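Local coordinates for bifunctional GH43-CE protein (Bacteroides eggerthii, PDB 6MLY) that probably acts as a beta-xylosidase on xylan-type substrates through a GH43 domain and also carries a carbohydrate esterase domain, at residues A[381-386]-A[489-494]; A[394-399]-A[501-506]. All coordinates share one frame; numbering follows the deposited sequence.

Interaction 1: residues A[381-386]-A[489-494]; sequences GSVSMD and FALFNY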
loop_
_atom_site.group_PDB
_atom_site.type_symbol
_atom_site.label_atom_id
_atom_site.label_comp_id
_atom_site.label_asym_id
_atom_site.label_seq_id
_atom_site.Cartn_x
_atom_site.Cartn_y
_atom_site.Cartn_z
ATOM N N GLY A 381 -10.616 1.107 -0.519
ATOM C CA GLY A 381 -11.604 0.724 0.488
ATOM C C GLY A 381 -11.904 1.872 1.437
ATOM O O GLY A 381 -11.117 2.803 1.534
ATOM N N SER A 382 -13.050 1.797 2.129
ATOM C CA SER A 382 -13.501 2.835 3.066
ATOM C C SER A 382 -14.386 2.234 4.164
ATOM O O SER A 382 -14.973 1.158 3.988
ATOM C CB SER A 382 -14.241 3.923 2.341
ATOM O OG SER A 382 -13.417 4.521 1.356
ATOM N N VAL A 383 -14.497 2.958 5.284
ATOM C CA VAL A 383 -15.383 2.593 6.391
ATOM C C VAL A 383 -15.915 3.863 7.068
ATOM O O VAL A 383 -15.377 4.954 6.885
ATOM C CB VAL A 383 -14.668 1.688 7.413
ATOM C CG1 VAL A 383 -14.656 0.230 6.977
ATOM C CG2 VAL A 383 -13.259 2.168 7.700
ATOM N N SER A 384 -17.009 3.691 7.817
ATOM C CA SER A 384 -17.486 4.630 8.825
ATOM C C SER A 384 -17.646 3.856 10.135
ATOM O O SER A 384 -18.266 2.787 10.140
ATOM C CB SER A 384 -18.787 5.288 8.419
ATOM O OG SER A 384 -19.367 6.011 9.503
ATOM N N MET A 385 -17.085 4.398 11.221
ATOM C CA MET A 385 -17.024 3.702 12.495
ATOM C C MET A 385 -17.788 4.501 13.555
ATOM O O MET A 385 -18.320 5.567 13.273
ATOM C CB MET A 385 -15.568 3.502 12.931
ATOM C CG MET A 385 -15.266 2.079 13.400
ATOM S SD MET A 385 -13.537 1.575 13.196
ATOM C CE MET A 385 -13.360 1.794 11.427
ATOM N N ASP A 386 -17.868 3.926 14.760
ATOM C CA ASP A 386 -18.429 4.560 15.952
ATOM C C ASP A 386 -17.734 3.942 17.173
ATOM O O ASP A 386 -17.910 2.747 17.461
ATOM C CB ASP A 386 -19.954 4.408 16.007
ATOM C CG ASP A 386 -20.643 5.367 16.969
ATOM O OD1 ASP A 386 -20.049 5.678 18.022
ATOM O OD2 ASP A 386 -21.775 5.792 16.660
ATOM N N PHE A 489 -8.375 -6.024 2.279
ATOM C CA PHE A 489 -9.014 -5.073 3.167
ATOM C C PHE A 489 -9.498 -5.842 4.400
ATOM O O PHE A 489 -9.886 -6.998 4.292
ATOM C CB PHE A 489 -10.153 -4.343 2.452
ATOM C CG PHE A 489 -9.699 -3.466 1.314
ATOM C CD1 PHE A 489 -8.914 -2.350 1.552
ATOM C CD2 PHE A 489 -10.050 -3.753 0.006
ATOM C CE1 PHE A 489 -8.490 -1.543 0.506
ATOM C CE2 PHE A 489 -9.625 -2.947 -1.039
ATOM C CZ PHE A 489 -8.842 -1.847 -0.789
ATOM N N ALA A 490 -9.453 -5.193 5.567
ATOM C CA ALA A 490 -9.690 -5.861 6.840
ATOM C C ALA A 490 -10.344 -4.896 7.837
ATOM O O ALA A 490 -9.747 -3.872 8.187
ATOM C CB ALA A 490 -8.380 -6.396 7.369
ATOM N N LEU A 491 -11.571 -5.224 8.270
ATOM C CA LEU A 491 -12.195 -4.585 9.427
ATOM C C LEU A 491 -11.700 -5.324 10.674
ATOM O O LEU A 491 -11.771 -6.545 10.716
ATOM C CB LEU A 491 -13.727 -4.651 9.348
ATOM C CG LEU A 491 -14.406 -4.216 8.047
ATOM C CD1 LEU A 491 -15.673 -3.427 8.342
ATOM C CD2 LEU A 491 -13.494 -3.403 7.147
ATOM N N PHE A 492 -11.204 -4.583 11.675
ATOM C CA PHE A 492 -10.678 -5.196 12.900
ATOM C C PHE A 492 -11.100 -4.385 14.131
ATOM O O PHE A 492 -11.594 -3.271 14.009
ATOM C CB PHE A 492 -9.157 -5.348 12.814
ATOM C CG PHE A 492 -8.373 -4.060 12.797
ATOM C CD1 PHE A 492 -8.079 -3.419 11.603
ATOM C CD2 PHE A 492 -7.902 -3.502 13.976
ATOM C CE1 PHE A 492 -7.344 -2.243 11.593
ATOM C CE2 PHE A 492 -7.169 -2.324 13.964
ATOM C CZ PHE A 492 -6.894 -1.695 12.772
ATOM N N ASN A 493 -10.912 -5.001 15.305
ATOM C CA ASN A 493 -11.206 -4.433 16.612
ATOM C C ASN A 493 -10.785 -5.433 17.690
ATOM O O ASN A 493 -11.496 -6.401 17.935
ATOM C CB ASN A 493 -12.691 -4.107 16.812
ATOM C CG ASN A 493 -12.990 -3.585 18.205
ATOM O OD1 ASN A 493 -12.097 -3.103 18.902
ATOM N ND2 ASN A 493 -14.243 -3.675 18.623
ATOM N N TYR A 494 -9.653 -5.174 18.354
ATOM C CA TYR A 494 -9.131 -6.101 19.350
ATOM C C TYR A 494 -8.555 -5.349 20.546
ATOM O O TYR A 494 -8.202 -4.190 20.429
ATOM C CB TYR A 494 -8.046 -6.985 18.743
ATOM C CG TYR A 494 -6.828 -6.246 18.254
ATOM C CD1 TYR A 494 -5.640 -6.289 18.962
ATOM C CD2 TYR A 494 -6.851 -5.530 17.068
ATOM C CE1 TYR A 494 -4.507 -5.632 18.513
ATOM C CE2 TYR A 494 -5.726 -4.871 16.600
ATOM C CZ TYR A 494 -4.547 -4.925 17.325
ATOM O OH TYR A 494 -3.430 -4.285 16.874
#

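Interaction 2: residues A[394-399]-A[501-506]; sequences DFAGLS and GYADFD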
loop_
_atom_site.group_PDB
_atom_site.type_symbol
_atom_site.label_atom_id
_atom_site.label_comp_id
_atom_site.label_asym_id
_atom_site.label_seq_id
_atom_site.Cartn_x
_atom_site.Cartn_y
_atom_site.Cartn_z
ATOM N N ASP A 394 -8.049 -0.939 23.430
ATOM C CA ASP A 394 -8.639 -1.538 22.223
ATOM C C ASP A 394 -8.161 -0.747 20.996
ATOM O O ASP A 394 -7.756 0.412 21.108
ATOM C CB ASP A 394 -10.171 -1.602 22.298
ATOM C CG ASP A 394 -10.717 -2.532 23.399
ATOM O OD1 ASP A 394 -9.887 -3.044 24.181
ATOM O OD2 ASP A 394 -11.975 -2.745 23.460
ATOM N N PHE A 395 -8.217 -1.400 19.831
ATOM C CA PHE A 395 -7.698 -0.848 18.586
ATOM C C PHE A 395 -8.538 -1.384 17.422
ATOM O O PHE A 395 -8.480 -2.566 17.130
ATOM C CB PHE A 395 -6.213 -1.201 18.460
ATOM C CG PHE A 395 -5.479 -0.586 17.295
ATOM C CD1 PHE A 395 -5.943 0.562 16.665
ATOM C CD2 PHE A 395 -4.289 -1.142 16.854
ATOM C CE1 PHE A 395 -5.247 1.118 15.602
ATOM C CE2 PHE A 395 -3.595 -0.585 15.791
ATOM C CZ PHE A 395 -4.073 0.545 15.167
ATOM N N ALA A 396 -9.312 -0.502 16.778
ATOM C CA ALA A 396 -10.299 -0.892 15.768
ATOM C C ALA A 396 -10.255 0.072 14.581
ATOM O O ALA A 396 -10.450 1.265 14.757
ATOM C CB ALA A 396 -11.674 -0.909 16.384
ATOM N N GLY A 397 -10.033 -0.467 13.375
ATOM C CA GLY A 397 -9.959 0.342 12.167
ATOM C C GLY A 397 -10.011 -0.491 10.898
ATOM O O GLY A 397 -10.663 -1.538 10.853
ATOM N N LEU A 398 -9.320 0.006 9.864
ATOM C CA LEU A 398 -9.216 -0.617 8.542
ATOM C C LEU A 398 -7.748 -0.996 8.306
ATOM O O LEU A 398 -6.852 -0.269 8.740
ATOM C CB LEU A 398 -9.710 0.384 7.491
ATOM C CG LEU A 398 -9.764 -0.117 6.050
ATOM C CD1 LEU A 398 -10.950 -1.046 5.850
ATOM C CD2 LEU A 398 -9.837 1.047 5.075
ATOM N N SER A 399 -7.514 -2.138 7.644
ATOM C CA SER A 399 -6.152 -2.621 7.388
ATOM C C SER A 399 -6.009 -3.113 5.944
ATOM O O SER A 399 -6.941 -3.678 5.384
ATOM C CB SER A 399 -5.765 -3.705 8.361
ATOM O OG SER A 399 -4.595 -4.389 7.922
ATOM N N GLY A 501 -15.248 -4.378 25.177
ATOM C CA GLY A 501 -15.456 -3.218 24.317
ATOM C C GLY A 501 -15.784 -3.620 22.889
ATOM O O GLY A 501 -15.399 -4.699 22.438
ATOM N N TYR A 502 -16.487 -2.727 22.181
ATOM C CA TYR A 502 -16.970 -2.966 20.822
ATOM C C TYR A 502 -16.694 -1.743 19.940
ATOM O O TYR A 502 -16.279 -0.698 20.429
ATOM C CB TYR A 502 -18.462 -3.311 20.847
ATOM C CG TYR A 502 -19.341 -2.275 21.500
ATOM C CD1 TYR A 502 -19.991 -1.310 20.746
ATOM C CD2 TYR A 502 -19.535 -2.262 22.874
ATOM C CE1 TYR A 502 -20.803 -0.356 21.339
ATOM C CE2 TYR A 502 -20.345 -1.316 23.483
ATOM C CZ TYR A 502 -20.980 -0.358 22.713
ATOM O OH TYR A 502 -21.780 0.578 23.298
ATOM N N ALA A 503 -16.923 -1.914 18.634
ATOM C CA ALA A 503 -16.757 -0.885 17.616
ATOM C C ALA A 503 -17.771 -1.130 16.497
ATOM O O ALA A 503 -17.732 -2.169 15.845
ATOM C CB ALA A 503 -15.348 -0.912 17.081
ATOM N N ASP A 504 -18.686 -0.182 16.287
ATOM C CA ASP A 504 -19.696 -0.319 15.248
ATOM C C ASP A 504 -19.074 0.094 13.911
ATOM O O ASP A 504 -18.197 0.940 13.883
ATOM C CB ASP A 504 -20.944 0.508 15.562
ATOM C CG ASP A 504 -21.523 0.252 16.944
ATOM O OD1 ASP A 504 -21.300 -0.858 17.479
ATOM O OD2 ASP A 504 -22.183 1.174 17.481
ATOM N N PHE A 505 -19.524 -0.544 12.825
ATOM C CA PHE A 505 -19.212 -0.140 11.453
ATOM C C PHE A 505 -20.525 0.069 10.693
ATOM O O PHE A 505 -21.321 -0.870 10.576
ATOM C CB PHE A 505 -18.387 -1.206 10.730
ATOM C CG PHE A 505 -17.013 -1.462 11.294
ATOM C CD1 PHE A 505 -15.880 -1.003 10.642
ATOM C CD2 PHE A 505 -16.848 -2.190 12.463
ATOM C CE1 PHE A 505 -14.615 -1.262 11.145
ATOM C CE2 PHE A 505 -15.582 -2.438 12.971
ATOM C CZ PHE A 505 -14.468 -1.974 12.312
ATOM N N ASP A 506 -20.750 1.294 10.194
ATOM C CA ASP A 506 -21.987 1.618 9.471
ATOM C C ASP A 506 -21.973 0.927 8.101
ATOM O O ASP A 506 -22.991 0.372 7.677
ATOM C CB ASP A 506 -22.196 3.130 9.322
ATOM C CG ASP A 506 -23.561 3.514 8.767
ATOM O OD1 ASP A 506 -24.503 2.692 8.877
ATOM O OD2 ASP A 506 -23.677 4.629 8.221
#

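Interaction 1: residues A[381-386]-A[489-494]
Gly381 lies over one face of the Phe489 ring, and two residues further along each strand Val383 meets Leu491. The two pairs together join the sheets of a beta sandwich, the concanavalin A-like domain of this enzyme. Strand 378-386 belongs to one sheet and strand 488-491 to the other; where they touch they run almost the same way, 12° apart, and because alternate residues of a strand face the same side, the pairs recur at every second residue. The first pair is a CH-pi contact: Gly381 CA stands 4.1 Å from the centroid of the Phe489 ring, 21° off its normal and displaced from the middle toward the rim. Phe489 reaches this position with CG anti to its own carbonyl carbon (chi1 -65°), which sends the ring across to the other sheet against the glycine backbone, Phe489 CZ lying 3.5 Å from Gly381 N. Gly381 itself is held in its sheet by backbone hydrogen bonding with Ala446, so the ring packs on main chain that already has a strand partner. At the second pair the aliphatic side chains pass alongside one another in opposite directions instead of meeting end-on. Phe444 borders Val383 and Leu398 borders Leu491, extending the apolar layer along both sheets. Only one branch of the valine does the touching: Val383 CG1 faces the forked end of the leucine, 3.8 Å from Leu491 CD2 and 4.0 Å from Leu491 CD1.

Interaction 2: residues A[394-399]-A[501-506]
Ala396 and Ala503 meet methyl to methyl, Ala396 CB lying 3.7 Å from Ala503 CB. Side chains this short let the backbones approach, with the two CA atoms 6.7 Å apart. This is the compact part of the contact, and the side chain of Asn493 touches both alanines. Further along, a ring edge makes a less close contact. A chi1 of -64° swings the Phe505 ring to the side of its backbone N, and its rim meets the main chain of Gly397: Gly397 O lies near the ring plane, 4.0 Å from Phe505 CE1 and 4.1 Å from Phe505 CZ. The carbonyl oxygen thus faces the C-H edge of the ring and not its pi cloud, an approach that is probably mildly favourable electrostatically. Met385, Leu491 and Leu354 also pack against Phe505. Such a layer between two sheets is the interior of a beta sandwich, here of the concanavalin A-like type: strand 395-401 lies in one sheet and strand 502-511 in the other, and their touching parts run 9° apart. The end at Asp394 is buried but polar. There the carboxylate lies alongside backbone, Asp394 OD2 being 3.6 Å from Gly501 CA; the same oxygen accepts a weak hydrogen bond from the backbone N of Lys391. The solvent side begins at Tyr502, whose bond from CA to CB points away from 394-399; the residue is partly exposed and packs on Arg353 and Thr355. Asp504, next after Ala503, uses both carboxylate oxygens in salt bridges, OD1 with Arg353 NE and OD2 with Arg348 NH1.

From the N terminus the chain passes through 381-386, turns to 394-399 in the facing sheet, and about ninety residues later makes the reverse change of sheet, from 489-494 back to 501-506. Interaction 1 closes the loop between the first and third of these segments; interaction 2 opens inside that loop and closes beyond it, so the two cross instead of nesting. Strands 378-386 and 502-511 are antiparallel neighbours in one sheet, 395-401 and 488-491 in the other, so both contacts tie the same two sheets together. Probable hydrogen bonds of 2.9 Å, Tyr494 O to Phe395 N and Ala490 O to Ser399 N, join the contacts directly.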